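Long-range contacts in GDSL-like protein (Roseburia intestinalis L1-82, PDB 6HFZ), which is a two-domain esterase that removes acetyl groups from acetylated mannans: residues 83-88 and 330-335; 277-282 and 347-352; 291-296 and 359-364; 295-300 and 326-331; 301-306 and 317-322. All blocks are in the same frame, centred on the assembly; numbering follows the deposited sequence.

Contact 1 (83-88 and 330-335); sequences TSQFGV and LELDTI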
# COMPACT_ATOMS: atom_id res chain seq x y z
N THR A 83 0.14 -1.00 4.01
CA THR A 83 1.03 0.18 3.97
C THR A 83 1.93 0.12 2.75
O THR A 83 1.94 -0.90 2.02
CB THR A 83 1.91 0.20 5.24
OG1 THR A 83 2.83 -0.89 5.23
CG2 THR A 83 1.08 0.14 6.50
N SER A 84 2.80 1.13 2.62
CA SER A 84 3.80 1.18 1.57
C SER A 84 4.84 0.08 1.78
O SER A 84 5.52 -0.30 0.82
CB SER A 84 4.46 2.53 1.49
OG SER A 84 5.21 2.82 2.67
N GLN A 85 4.98 -0.44 3.01
CA GLN A 85 5.92 -1.58 3.26
C GLN A 85 5.41 -2.83 2.53
O GLN A 85 6.19 -3.52 1.87
CB GLN A 85 6.14 -1.78 4.77
CG GLN A 85 7.17 -2.84 5.12
CD GLN A 85 7.46 -2.80 6.59
OE1 GLN A 85 6.83 -2.07 7.35
NE2 GLN A 85 8.42 -3.61 7.05
N PHE A 86 4.10 -3.11 2.58
CA PHE A 86 3.57 -4.20 1.74
C PHE A 86 3.61 -3.80 0.26
O PHE A 86 3.97 -4.60 -0.61
CB PHE A 86 2.20 -4.61 2.23
CG PHE A 86 1.56 -5.78 1.50
CD1 PHE A 86 2.33 -6.80 0.96
CD2 PHE A 86 0.19 -5.88 1.43
CE1 PHE A 86 1.74 -7.89 0.32
CE2 PHE A 86 -0.40 -6.97 0.80
CZ PHE A 86 0.38 -7.97 0.25
N GLY A 87 3.31 -2.52 -0.02
CA GLY A 87 3.32 -2.03 -1.42
C GLY A 87 4.60 -2.31 -2.19
O GLY A 87 4.56 -2.75 -3.36
N VAL A 88 5.75 -2.02 -1.60
CA VAL A 88 7.03 -2.24 -2.30
C VAL A 88 7.27 -3.74 -2.55
O VAL A 88 7.80 -4.10 -3.63
CB VAL A 88 8.23 -1.54 -1.61
CG1 VAL A 88 8.46 -2.12 -0.24
CG2 VAL A 88 9.49 -1.58 -2.46
N LEU A 330 -4.61 -7.84 7.69
CA LEU A 330 -3.36 -8.43 7.19
C LEU A 330 -2.17 -7.72 7.86
O LEU A 330 -1.63 -6.72 7.37
CB LEU A 330 -3.34 -8.32 5.67
CG LEU A 330 -2.05 -8.78 5.01
CD1 LEU A 330 -1.66 -10.17 5.48
CD2 LEU A 330 -2.12 -8.71 3.51
N GLU A 331 -1.77 -8.23 9.04
CA GLU A 331 -0.77 -7.56 9.83
C GLU A 331 0.60 -7.71 9.16
O GLU A 331 0.91 -8.76 8.55
CB GLU A 331 -0.79 -8.09 11.26
CG GLU A 331 0.13 -7.31 12.21
CD GLU A 331 -0.16 -5.82 12.27
OE1 GLU A 331 -1.02 -5.46 13.09
OE2 GLU A 331 0.40 -5.02 11.46
N LEU A 332 1.44 -6.68 9.31
CA LEU A 332 2.85 -6.76 8.89
C LEU A 332 3.71 -6.17 10.00
O LEU A 332 3.61 -4.96 10.27
CB LEU A 332 3.04 -6.01 7.57
CG LEU A 332 4.36 -6.22 6.84
CD1 LEU A 332 4.23 -5.83 5.38
CD2 LEU A 332 5.51 -5.47 7.49
N ASP A 333 4.53 -7.01 10.63
CA ASP A 333 5.36 -6.59 11.75
C ASP A 333 6.81 -6.62 11.31
O ASP A 333 7.30 -7.64 10.74
CB ASP A 333 5.18 -7.47 12.99
CG ASP A 333 3.86 -7.39 13.74
OD1 ASP A 333 3.18 -6.35 13.67
OD2 ASP A 333 3.57 -8.36 14.49
N THR A 334 7.53 -5.53 11.60
CA THR A 334 8.95 -5.51 11.26
C THR A 334 9.72 -6.17 12.40
O THR A 334 9.54 -5.74 13.55
CB THR A 334 9.48 -4.09 10.99
OG1 THR A 334 8.76 -3.51 9.90
CG2 THR A 334 10.96 -4.10 10.63
N ILE A 335 10.50 -7.22 12.10
CA ILE A 335 11.15 -8.06 13.15
C ILE A 335 12.62 -7.68 13.31
O ILE A 335 13.12 -7.63 14.45
CB ILE A 335 10.97 -9.56 12.86
CG1 ILE A 335 9.50 -9.95 12.69
CG2 ILE A 335 11.62 -10.40 13.94
CD1 ILE A 335 8.61 -9.46 13.79

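Contact 2 (277-282 and 347-352); sequences GDSITL and EVRLTE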
# COMPACT_ATOMS: atom_id res chain seq x y z
N GLY A 277 2.96 -25.99 18.97
CA GLY A 277 4.18 -26.60 18.53
C GLY A 277 4.34 -26.75 17.03
O GLY A 277 5.39 -27.10 16.53
N ASP A 278 3.27 -26.51 16.25
CA ASP A 278 3.40 -26.48 14.80
C ASP A 278 4.40 -25.39 14.42
O ASP A 278 4.30 -24.29 14.91
CB ASP A 278 2.04 -26.17 14.15
CG ASP A 278 1.03 -27.31 14.17
OD1 ASP A 278 1.45 -28.46 14.51
OD2 ASP A 278 -0.16 -27.07 13.81
N SER A 279 5.31 -25.67 13.49
CA SER A 279 6.37 -24.72 13.14
C SER A 279 6.69 -24.81 11.65
O SER A 279 6.25 -25.74 10.90
CB SER A 279 7.61 -24.91 13.96
OG SER A 279 8.02 -26.26 13.92
N ILE A 280 7.49 -23.84 11.21
CA ILE A 280 7.97 -23.71 9.85
C ILE A 280 9.30 -22.96 9.90
O ILE A 280 9.47 -22.11 10.77
CB ILE A 280 6.91 -22.98 9.00
CG1 ILE A 280 7.35 -22.85 7.54
CG2 ILE A 280 6.58 -21.63 9.63
CD1 ILE A 280 6.27 -22.18 6.65
N THR A 281 10.23 -23.33 9.03
CA THR A 281 11.54 -22.67 8.93
C THR A 281 11.73 -22.22 7.47
O THR A 281 11.32 -22.90 6.49
CB THR A 281 12.69 -23.59 9.40
OG1 THR A 281 12.69 -24.73 8.54
CG2 THR A 281 12.54 -24.02 10.83
N LEU A 282 12.29 -21.01 7.35
CA LEU A 282 12.55 -20.35 6.10
C LEU A 282 13.96 -19.78 6.14
O LEU A 282 14.36 -19.25 7.17
CB LEU A 282 11.60 -19.16 5.91
CG LEU A 282 10.11 -19.43 6.03
CD1 LEU A 282 9.57 -19.20 7.42
CD2 LEU A 282 9.34 -18.57 5.02
N GLU A 347 12.14 -18.83 11.93
CA GLU A 347 11.27 -19.86 12.37
C GLU A 347 10.01 -19.22 12.95
O GLU A 347 10.10 -18.26 13.70
CB GLU A 347 12.01 -20.74 13.40
CG GLU A 347 11.12 -21.80 14.01
CD GLU A 347 11.80 -22.81 14.92
OE1 GLU A 347 12.80 -22.44 15.61
OE2 GLU A 347 11.33 -23.98 14.92
N VAL A 348 8.85 -19.78 12.61
CA VAL A 348 7.60 -19.41 13.24
C VAL A 348 7.02 -20.68 13.89
O VAL A 348 6.99 -21.70 13.24
CB VAL A 348 6.64 -18.80 12.20
CG1 VAL A 348 5.32 -18.41 12.83
CG2 VAL A 348 7.28 -17.60 11.49
N ARG A 349 6.57 -20.57 15.14
CA ARG A 349 6.06 -21.70 15.92
C ARG A 349 4.79 -21.27 16.65
O ARG A 349 4.77 -20.21 17.23
CB ARG A 349 7.08 -22.08 17.01
CG ARG A 349 6.76 -23.36 17.77
CD ARG A 349 7.94 -23.80 18.68
NE ARG A 349 7.59 -25.01 19.45
CZ ARG A 349 7.87 -26.26 19.06
NH1 ARG A 349 8.61 -26.46 17.98
NH2 ARG A 349 7.45 -27.30 19.75
N LEU A 350 3.78 -22.14 16.73
CA LEU A 350 2.60 -21.82 17.53
C LEU A 350 2.89 -22.08 19.01
O LEU A 350 3.45 -23.13 19.34
CB LEU A 350 1.44 -22.69 17.03
CG LEU A 350 0.40 -21.99 16.16
CD1 LEU A 350 1.00 -21.24 15.01
CD2 LEU A 350 -0.66 -22.95 15.67
N THR A 351 2.55 -21.09 19.85
CA THR A 351 2.83 -21.10 21.31
C THR A 351 1.56 -21.18 22.16
O THR A 351 1.65 -21.64 23.32
CB THR A 351 3.65 -19.88 21.72
OG1 THR A 351 2.90 -18.70 21.44
CG2 THR A 351 4.97 -19.81 20.99
N GLU A 352 0.41 -20.71 21.67
CA GLU A 352 -0.89 -20.79 22.40
C GLU A 352 -2.00 -21.20 21.42
O GLU A 352 -2.05 -20.73 20.28
CB GLU A 352 -1.28 -19.46 23.08
CG GLU A 352 -0.18 -18.82 23.93
CD GLU A 352 -0.53 -17.45 24.51
OE1 GLU A 352 0.41 -16.62 24.71
OE2 GLU A 352 -1.74 -17.21 24.79

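Contact 3 (291-296 and 359-364); sequences VQYRKS and VPFYLV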
# COMPACT_ATOMS: atom_id res chain seq x y z
N VAL A 291 7.17 -9.87 8.82
CA VAL A 291 6.27 -11.03 8.71
C VAL A 291 4.83 -10.55 8.55
O VAL A 291 4.38 -9.62 9.22
CB VAL A 291 6.44 -11.93 9.94
CG1 VAL A 291 6.10 -11.19 11.23
CG2 VAL A 291 5.59 -13.18 9.86
N GLN A 292 4.10 -11.23 7.64
CA GLN A 292 2.71 -10.96 7.43
C GLN A 292 1.86 -12.12 7.95
O GLN A 292 2.18 -13.27 7.68
CB GLN A 292 2.41 -10.80 5.95
CG GLN A 292 2.87 -9.50 5.32
CD GLN A 292 2.33 -9.46 3.91
OE1 GLN A 292 2.71 -10.30 3.08
NE2 GLN A 292 1.41 -8.54 3.65
N TYR A 293 0.76 -11.82 8.64
CA TYR A 293 -0.09 -12.84 9.24
C TYR A 293 -1.48 -12.28 9.52
O TYR A 293 -1.65 -11.05 9.59
CB TYR A 293 0.49 -13.39 10.56
CG TYR A 293 0.70 -12.35 11.66
CD1 TYR A 293 1.78 -11.46 11.64
CD2 TYR A 293 -0.17 -12.27 12.75
CE1 TYR A 293 1.98 -10.53 12.66
CE2 TYR A 293 0.01 -11.33 13.76
CZ TYR A 293 1.08 -10.45 13.72
OH TYR A 293 1.30 -9.56 14.75
N ARG A 294 -2.46 -13.17 9.72
CA ARG A 294 -3.80 -12.72 9.96
C ARG A 294 -4.00 -12.35 11.43
O ARG A 294 -3.64 -13.10 12.34
CB ARG A 294 -4.82 -13.79 9.58
CG ARG A 294 -6.27 -13.43 9.90
CD ARG A 294 -7.20 -14.44 9.23
NE ARG A 294 -7.01 -15.83 9.65
CZ ARG A 294 -7.26 -16.89 8.89
NH1 ARG A 294 -7.70 -16.73 7.65
NH2 ARG A 294 -6.99 -18.11 9.33
N LYS A 295 -4.68 -11.21 11.66
CA LYS A 295 -5.31 -10.88 12.91
C LYS A 295 -6.82 -10.98 12.68
O LYS A 295 -7.39 -10.27 11.85
CB LYS A 295 -4.88 -9.49 13.38
CG LYS A 295 -3.51 -9.41 14.04
CD LYS A 295 -3.19 -8.07 14.62
CE LYS A 295 -1.85 -8.07 15.31
NZ LYS A 295 -1.32 -6.70 15.51
N SER A 296 -7.45 -11.91 13.41
CA SER A 296 -8.79 -12.40 13.16
C SER A 296 -9.78 -11.72 14.11
O SER A 296 -9.53 -11.59 15.29
CB SER A 296 -8.83 -13.92 13.31
OG SER A 296 -10.19 -14.37 13.31
N VAL A 359 -10.53 -20.05 14.09
CA VAL A 359 -9.73 -20.10 12.89
C VAL A 359 -8.33 -20.59 13.26
O VAL A 359 -7.86 -20.42 14.39
CB VAL A 359 -9.60 -18.71 12.21
CG1 VAL A 359 -10.92 -18.16 11.72
CG2 VAL A 359 -8.89 -17.70 13.11
N PRO A 360 -7.62 -21.17 12.29
CA PRO A 360 -6.20 -21.47 12.46
C PRO A 360 -5.39 -20.18 12.34
O PRO A 360 -5.91 -19.14 11.92
CB PRO A 360 -5.88 -22.38 11.28
CG PRO A 360 -6.86 -21.95 10.22
CD PRO A 360 -8.12 -21.54 10.96
N PHE A 361 -4.12 -20.25 12.74
CA PHE A 361 -3.18 -19.17 12.47
C PHE A 361 -2.89 -19.16 10.96
O PHE A 361 -2.70 -20.21 10.39
CB PHE A 361 -1.92 -19.39 13.31
CG PHE A 361 -0.98 -18.21 13.31
CD1 PHE A 361 -0.09 -18.01 12.26
CD2 PHE A 361 -1.03 -17.27 14.33
CE1 PHE A 361 0.75 -16.90 12.25
CE2 PHE A 361 -0.25 -16.12 14.27
CZ PHE A 361 0.67 -15.97 13.26
N TYR A 362 -2.88 -17.98 10.31
CA TYR A 362 -2.51 -17.87 8.87
C TYR A 362 -1.21 -17.05 8.76
O TYR A 362 -1.22 -15.84 8.96
CB TYR A 362 -3.65 -17.25 8.03
CG TYR A 362 -3.50 -17.59 6.56
CD1 TYR A 362 -2.49 -17.04 5.80
CD2 TYR A 362 -4.34 -18.52 5.94
CE1 TYR A 362 -2.29 -17.41 4.47
CE2 TYR A 362 -4.21 -18.85 4.60
CZ TYR A 362 -3.16 -18.32 3.88
OH TYR A 362 -2.99 -18.71 2.57
N LEU A 363 -0.13 -17.72 8.36
CA LEU A 363 1.15 -17.08 8.04
C LEU A 363 1.16 -16.77 6.53
O LEU A 363 1.17 -17.66 5.68
CB LEU A 363 2.27 -18.03 8.46
CG LEU A 363 3.69 -17.55 8.18
CD1 LEU A 363 4.01 -16.25 8.95
CD2 LEU A 363 4.71 -18.62 8.53
N VAL A 364 1.08 -15.47 6.18
CA VAL A 364 0.94 -15.09 4.80
C VAL A 364 2.31 -15.07 4.11
O VAL A 364 2.49 -15.58 3.01
CB VAL A 364 0.22 -13.73 4.67
CG1 VAL A 364 0.21 -13.24 3.21
CG2 VAL A 364 -1.18 -13.77 5.29
O HOH W 1 -3.05 -15.75 12.06
O HOH W 2 -5.89 -16.32 12.17

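Contact 4 (295-300 and 326-331); sequences KSVKLP and WGDKLE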
# COMPACT_ATOMS: atom_id res chain seq x y z
N LYS A 295 -4.68 -11.21 11.66
CA LYS A 295 -5.31 -10.88 12.91
C LYS A 295 -6.82 -10.98 12.68
O LYS A 295 -7.39 -10.27 11.85
CB LYS A 295 -4.88 -9.49 13.38
CG LYS A 295 -3.51 -9.41 14.04
CD LYS A 295 -3.19 -8.07 14.62
CE LYS A 295 -1.85 -8.07 15.31
NZ LYS A 295 -1.32 -6.70 15.51
N SER A 296 -7.45 -11.91 13.41
CA SER A 296 -8.79 -12.40 13.16
C SER A 296 -9.78 -11.72 14.11
O SER A 296 -9.53 -11.59 15.29
CB SER A 296 -8.83 -13.92 13.31
OG SER A 296 -10.19 -14.37 13.31
N VAL A 297 -10.92 -11.27 13.59
CA VAL A 297 -11.99 -10.80 14.45
C VAL A 297 -12.89 -11.96 14.89
O VAL A 297 -13.80 -11.77 15.73
CB VAL A 297 -12.83 -9.71 13.77
CG1 VAL A 297 -12.02 -8.41 13.66
CG2 VAL A 297 -13.37 -10.18 12.42
N LYS A 298 -12.67 -13.13 14.29
CA LYS A 298 -13.32 -14.38 14.73
C LYS A 298 -12.44 -14.99 15.82
O LYS A 298 -11.33 -15.41 15.51
CB LYS A 298 -13.48 -15.33 13.55
CG LYS A 298 -14.52 -14.90 12.53
CD LYS A 298 -14.74 -15.92 11.44
CE LYS A 298 -15.14 -15.29 10.12
NZ LYS A 298 -15.77 -16.28 9.21
N LEU A 299 -12.93 -14.98 17.07
CA LEU A 299 -12.16 -15.25 18.26
C LEU A 299 -12.66 -16.53 18.93
O LEU A 299 -13.84 -16.89 18.77
CB LEU A 299 -12.36 -14.08 19.23
CG LEU A 299 -11.79 -12.71 18.87
CD1 LEU A 299 -11.89 -11.78 20.08
CD2 LEU A 299 -10.34 -12.81 18.41
N PRO A 300 -11.81 -17.20 19.71
CA PRO A 300 -10.40 -16.92 19.86
C PRO A 300 -9.59 -17.51 18.69
O PRO A 300 -10.12 -18.24 17.87
CB PRO A 300 -10.00 -17.56 21.20
CG PRO A 300 -10.94 -18.73 21.35
CD PRO A 300 -12.09 -18.48 20.39
N TRP A 326 -13.49 -3.87 13.00
CA TRP A 326 -13.88 -3.51 11.62
C TRP A 326 -13.70 -4.69 10.65
O TRP A 326 -14.28 -4.71 9.58
CB TRP A 326 -13.08 -2.29 11.13
CG TRP A 326 -11.59 -2.45 11.23
CD1 TRP A 326 -10.79 -2.01 12.24
CD2 TRP A 326 -10.72 -3.11 10.29
NE1 TRP A 326 -9.49 -2.35 12.00
CE2 TRP A 326 -9.41 -3.02 10.81
CE3 TRP A 326 -10.92 -3.77 9.06
CZ2 TRP A 326 -8.31 -3.55 10.14
CZ3 TRP A 326 -9.83 -4.29 8.40
CH2 TRP A 326 -8.54 -4.18 8.93
N GLY A 327 -12.87 -5.67 11.01
CA GLY A 327 -12.61 -6.82 10.17
C GLY A 327 -11.21 -7.38 10.41
O GLY A 327 -10.43 -6.82 11.18
N ASP A 328 -10.93 -8.51 9.77
CA ASP A 328 -9.61 -9.15 9.81
C ASP A 328 -8.58 -8.15 9.24
O ASP A 328 -8.88 -7.41 8.29
CB ASP A 328 -9.62 -10.44 8.99
CG ASP A 328 -10.44 -11.58 9.58
OD1 ASP A 328 -10.76 -11.52 10.77
OD2 ASP A 328 -10.79 -12.49 8.82
N LYS A 329 -7.38 -8.15 9.82
CA LYS A 329 -6.29 -7.32 9.33
C LYS A 329 -5.18 -8.24 8.82
O LYS A 329 -4.84 -9.27 9.46
CB LYS A 329 -5.78 -6.42 10.46
CG LYS A 329 -4.58 -5.54 10.13
CD LYS A 329 -4.10 -4.73 11.32
CE LYS A 329 -3.13 -3.63 10.92
NZ LYS A 329 -2.47 -3.06 12.12
N LEU A 330 -4.61 -7.84 7.69
CA LEU A 330 -3.36 -8.43 7.19
C LEU A 330 -2.17 -7.72 7.86
O LEU A 330 -1.63 -6.72 7.37
CB LEU A 330 -3.34 -8.32 5.67
CG LEU A 330 -2.05 -8.78 5.01
CD1 LEU A 330 -1.66 -10.17 5.48
CD2 LEU A 330 -2.12 -8.71 3.51
N GLU A 331 -1.77 -8.23 9.04
CA GLU A 331 -0.77 -7.56 9.83
C GLU A 331 0.60 -7.71 9.16
O GLU A 331 0.91 -8.76 8.55
CB GLU A 331 -0.79 -8.09 11.26
CG GLU A 331 0.13 -7.31 12.21
CD GLU A 331 -0.16 -5.82 12.27
OE1 GLU A 331 -1.02 -5.46 13.09
OE2 GLU A 331 0.40 -5.02 11.46
O HOH W 3 -10.96 -14.51 10.75

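Contact 5 (301-306 and 317-322); sequences APVAEI and RLDANF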
# COMPACT_ATOMS: atom_id res chain seq x y z
N ALA A 301 -8.30 -17.16 18.66
CA ALA A 301 -7.36 -17.62 17.65
C ALA A 301 -6.00 -17.89 18.30
O ALA A 301 -5.75 -17.50 19.45
CB ALA A 301 -7.25 -16.57 16.57
N PRO A 302 -5.10 -18.60 17.60
CA PRO A 302 -3.80 -18.96 18.15
C PRO A 302 -2.84 -17.78 18.25
O PRO A 302 -3.10 -16.70 17.68
CB PRO A 302 -3.22 -19.94 17.13
CG PRO A 302 -4.41 -20.47 16.42
CD PRO A 302 -5.31 -19.26 16.31
N VAL A 303 -1.78 -18.02 19.00
CA VAL A 303 -0.65 -17.11 19.15
C VAL A 303 0.58 -17.86 18.69
O VAL A 303 0.71 -19.06 18.98
CB VAL A 303 -0.50 -16.63 20.60
CG1 VAL A 303 0.69 -15.70 20.74
CG2 VAL A 303 -1.79 -15.97 21.12
N ALA A 304 1.44 -17.18 17.93
CA ALA A 304 2.73 -17.73 17.50
C ALA A 304 3.86 -16.83 17.99
O ALA A 304 3.62 -15.74 18.47
CB ALA A 304 2.76 -17.86 16.00
N GLU A 305 5.09 -17.30 17.78
CA GLU A 305 6.30 -16.53 17.96
C GLU A 305 7.16 -16.71 16.71
O GLU A 305 7.13 -17.77 16.00
CB GLU A 305 7.01 -16.95 19.25
CG GLU A 305 7.80 -18.25 19.13
CD GLU A 305 8.41 -18.79 20.42
OE1 GLU A 305 8.54 -17.99 21.40
OE2 GLU A 305 8.73 -20.02 20.45
N ILE A 306 7.91 -15.66 16.36
CA ILE A 306 8.86 -15.67 15.29
C ILE A 306 10.26 -15.39 15.88
O ILE A 306 10.41 -14.50 16.73
CB ILE A 306 8.47 -14.65 14.18
CG1 ILE A 306 9.44 -14.72 13.01
CG2 ILE A 306 8.33 -13.24 14.72
CD1 ILE A 306 8.90 -14.11 11.74
N ARG A 317 6.15 -12.02 19.59
CA ARG A 317 4.82 -12.58 19.70
C ARG A 317 3.93 -12.08 18.56
O ARG A 317 3.74 -10.86 18.35
CB ARG A 317 4.15 -12.17 21.01
CG ARG A 317 2.78 -12.79 21.21
CD ARG A 317 1.76 -11.85 21.82
NE ARG A 317 1.52 -12.18 23.21
CZ ARG A 317 0.71 -13.13 23.62
NH1 ARG A 317 -0.60 -13.08 23.40
NH2 ARG A 317 1.23 -14.18 24.21
N LEU A 318 3.35 -13.04 17.85
CA LEU A 318 2.37 -12.77 16.78
C LEU A 318 1.02 -13.31 17.27
O LEU A 318 0.76 -14.56 17.27
CB LEU A 318 2.80 -13.42 15.46
CG LEU A 318 4.26 -13.31 15.04
CD1 LEU A 318 4.47 -14.06 13.72
CD2 LEU A 318 4.66 -11.85 14.88
N ASP A 319 0.18 -12.40 17.72
CA ASP A 319 -1.13 -12.73 18.31
C ASP A 319 -2.25 -12.55 17.28
O ASP A 319 -2.57 -11.43 16.86
CB ASP A 319 -1.37 -11.89 19.56
CG ASP A 319 -2.60 -12.26 20.37
OD1 ASP A 319 -3.51 -12.91 19.82
OD2 ASP A 319 -2.62 -11.90 21.57
N ALA A 320 -2.93 -13.64 16.94
CA ALA A 320 -3.97 -13.63 15.91
C ALA A 320 -5.33 -13.16 16.47
O ALA A 320 -6.25 -12.99 15.72
CB ALA A 320 -4.03 -14.98 15.26
N ASN A 321 -5.40 -12.88 17.78
CA ASN A 321 -6.59 -12.36 18.44
C ASN A 321 -6.64 -10.84 18.28
O ASN A 321 -6.01 -10.10 19.05
CB ASN A 321 -6.59 -12.71 19.93
CG ASN A 321 -6.64 -14.20 20.14
OD1 ASN A 321 -7.71 -14.79 20.05
ND2 ASN A 321 -5.49 -14.82 20.32
N PHE A 322 -7.38 -10.38 17.27
CA PHE A 322 -7.50 -8.96 16.94
C PHE A 322 -8.42 -8.28 17.95
O PHE A 322 -9.53 -8.78 18.21
CB PHE A 322 -8.06 -8.74 15.53
CG PHE A 322 -7.80 -7.39 14.92
CD1 PHE A 322 -6.74 -6.60 15.36
CD2 PHE A 322 -8.51 -6.96 13.82
CE1 PHE A 322 -6.46 -5.39 14.76
CE2 PHE A 322 -8.26 -5.73 13.24
CZ PHE A 322 -7.25 -4.93 13.73

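Contact 1 (83-88 and 330-335)
Gln-85 and Leu-332 meet where helix 84-96 comes up against strand 329-336. The CD2 methyl of Leu-332 rests on the amide of Gln-85, 3.4 Å from its CD, while the end of that amide reaches on to Thr-334. There Gln-85 NE2 donates to Thr-334 OG1 over 2.9 Å in a nearly straight bond (170° at the hydrogen), with the hydroxyl oxygen lying in the amide plane. The second methyl of Leu-332, CD1, turns to Phe-86 and comes within 3.9 Å of its CB. Two residues earlier on the strand, CD2 of Leu-330 touches CE2 of the Phe-86 ring at 3.7 Å, the two side chains crossing at about a right angle.

Behind this first shell, the amide of Gln-85 owes its reach to an extended chain whose CG stands anti to the backbone N (chi1 -175°). Its rotation is fixed from both ends, because OE1 is hydrogen-bonded to His-116 of helix 115-129. Thr-83 marks the N-cap of the helix, its OG1 receiving a weak bond from Gln-85 N. On the strand, Leu-332 N donates to Glu-331 OE2 (2.9 Å). The axes of residues 84-88 and 330-335 approach to 9.9 Å and are almost perpendicular (91°). A helix laid across a strand in this way is consistent with an interface between the SGNH-hydrolase part and the beta-rich part of this two-domain esterase.

Contact 2 (277-282 and 347-352)
The carbonyl oxygen of Asp-278 is gripped twice from the opposing strand: Leu-350 N donates to Asp-278 O over 2.9 Å, nearly in line with the C=O bond, and the CA-H of Arg-349 adds a contact with Asp-278 O at 3.3 Å. Val-348 O is treated alike, taking Ile-280 N at 3.0 Å and the CA-H of Ser-279 at 3.1 Å. Val-348 N returns a bond to Ile-280 O, so Ile-280 and Val-348 form a hydrogen-bonded antiparallel pair. Their side chains lie side by side, CG2 of Ile-280 being 3.8 Å from CB of Val-348, and both touch Leu-363 of the adjoining sheet.

On the other face stand Ser-279, Thr-281, Glu-347 and Arg-349. The extended Arg-349 chain lays one guanidinium face over Gly-277, whose O lies 3.5 Å above that plane, offset toward the rim; Arg-349 also touches a crystal neighbour, which may influence its pose. The chemistry implies a seam joined chiefly by backbone, with an apolar face packed on strand 361-370 and a more polar face on which Arg-349 is exposed.

Contact 3 (291-296 and 359-364)
With its CG anti to the backbone N (chi1 176°) and its chain bent at chi3 (60°), Arg-294 folds back over Tyr-362 and brings its guanidinium to Pro-360. Tyr-362 CB sits 3.6 Å above the centre of one guanidinium face. At the edge, NH2 of Arg-294 donates in its own plane to Pro-360 O over 3.0 Å, although it approaches that carbonyl from above the carbonyl plane. A water bridges NE of Arg-294 to the same oxygen, giving it two donors. The guanidinium also makes a cation-pi contact with Phe-267 and a salt bridge to a bound HEPES molecule, probably from the crystallisation liquor. A leucine in place of Arg-294 would probably leave Pro-360 O without its charged donor and the segment leading into strand 361-370 less firmly tied.

Arg-294 N donates to Tyr-362 O (3.0 Å), but the return bond is relayed: a second water donates to Arg-294 O at 2.7 Å and accepts from Tyr-362 N at 2.8 Å. That water lies 3.3 Å above the centre of the Phe-361 ring. Phe-361 CZ meets Tyr-293 CB at 3.7 Å, the two rings nearly parallel but slid apart. Val-364 N to Gln-292 O closes the other end, and Leu-363 CD1 touches Val-291 CG2. This is an antiparallel pair centred on Tyr-293 and Leu-363, its strands parting toward Ser-296 and Val-359, one backbone bond replaced by water.

Contact 4 (295-300 and 326-331)
The extended Lys-295 chain starts beside Lys-329 and crosses Glu-331 obliquely. Its CB stands 4.3 Å from CB of Lys-329, CG and CD pass CB of Glu-331, and CE comes 3.5 Å from Glu-331 OE1. At the tip, NZ of Lys-295 forms a salt bridge with that oxygen over 2.7 Å. Lys-329 NZ binds Glu-331 OE1 too, at 3.0 Å, one lysine on the anti side and the other on the syn side, from opposite faces of the carboxylate. That oxygen probably balances both ammonium groups.

Lys-295 and Lys-329 also form a hydrogen-bonded antiparallel backbone pair, the bond from Lys-295 N to Lys-329 O being almost straight (178°). Just past strand 288-295 and before 329-336, Asp-328 OD1 receives Val-297 N at 2.8 Å. A water donates to both Asp-328 OD2 and Ser-296 OG, and that hydroxyl donates to Lys-298 O. The contact closes the end of the pairing between strands 288-295 and 329-336, just where the chain departs through a loop toward strand 303-308.

Contact 5 (301-306 and 317-322)
One face of the Arg-317 guanidinium carries the CG1 methyl of Val-303, 3.7 Å above the plane and offset toward the rim. Arg-317 NH1 bridges to Asp-319 OD2 at 3.0 Å, meeting it from above the carboxylate plane, and NH2 is taken by Glu-352. The Asn-321 amide clasps the backbone of Ala-301: OD1 accepts Ala-301 N and ND2 donates to Ala-301 O, each over 2.8 Å. The clasp is skewed, with Ala-301 O 24° out of the amide plane. ND2 also reaches Asp-319 OD1 on its syn side, nearly in the amide plane. Asn-321 N meets the same oxygen on the anti side, making an Asx turn, so Asp-319 OD1 holds Asn-321 by backbone and side chain. Replacing Asn-321 by an alanine would probably leave Ala-301 N and O without these partners and loosen the loop leading into strand 303-308.

Ala-320 N donates to Pro-302 O at 3.2 Å, and Ala-304 and Leu-318 exchange backbone bonds. Ile-306 CG2 touches Leu-318 CD2 at 3.9 Å. Strand 303-308 pairs with 342-352, leaving 316-319 at the sheet's edge within the chain; Ala-304 and Leu-318 pack on Phe-361 of strand 361-370, and Leu-318 reaches Val-291 and Tyr-293 of strand 288-295.

Overall arrangement
Contacts 2 to 5 all lie in the beta domain, while contact 1 ties it to the hydrolase domain. Contacts 3 and 4, centres 9 Å apart, belong to one antiparallel sheet and share Lys-295 and Ser-296; contact 1 lands on its strand 329-336. Contacts 2 and 5, centres 11 Å apart, belong to the other sheet. The two sheets pack through Leu-350 on Phe-361 and Ile-280 on Leu-363, consistent with a beta sandwich, and Ser-296 also bonds to Ala-320 and Phe-322. Along the chain, contact 5 is a local hairpin bracketed by contacts 4, 3 and 2. The principle illustrated is that strands from one continuous part of the chain build a two-sheet module, against which helix 84-96, far off in sequence, packs.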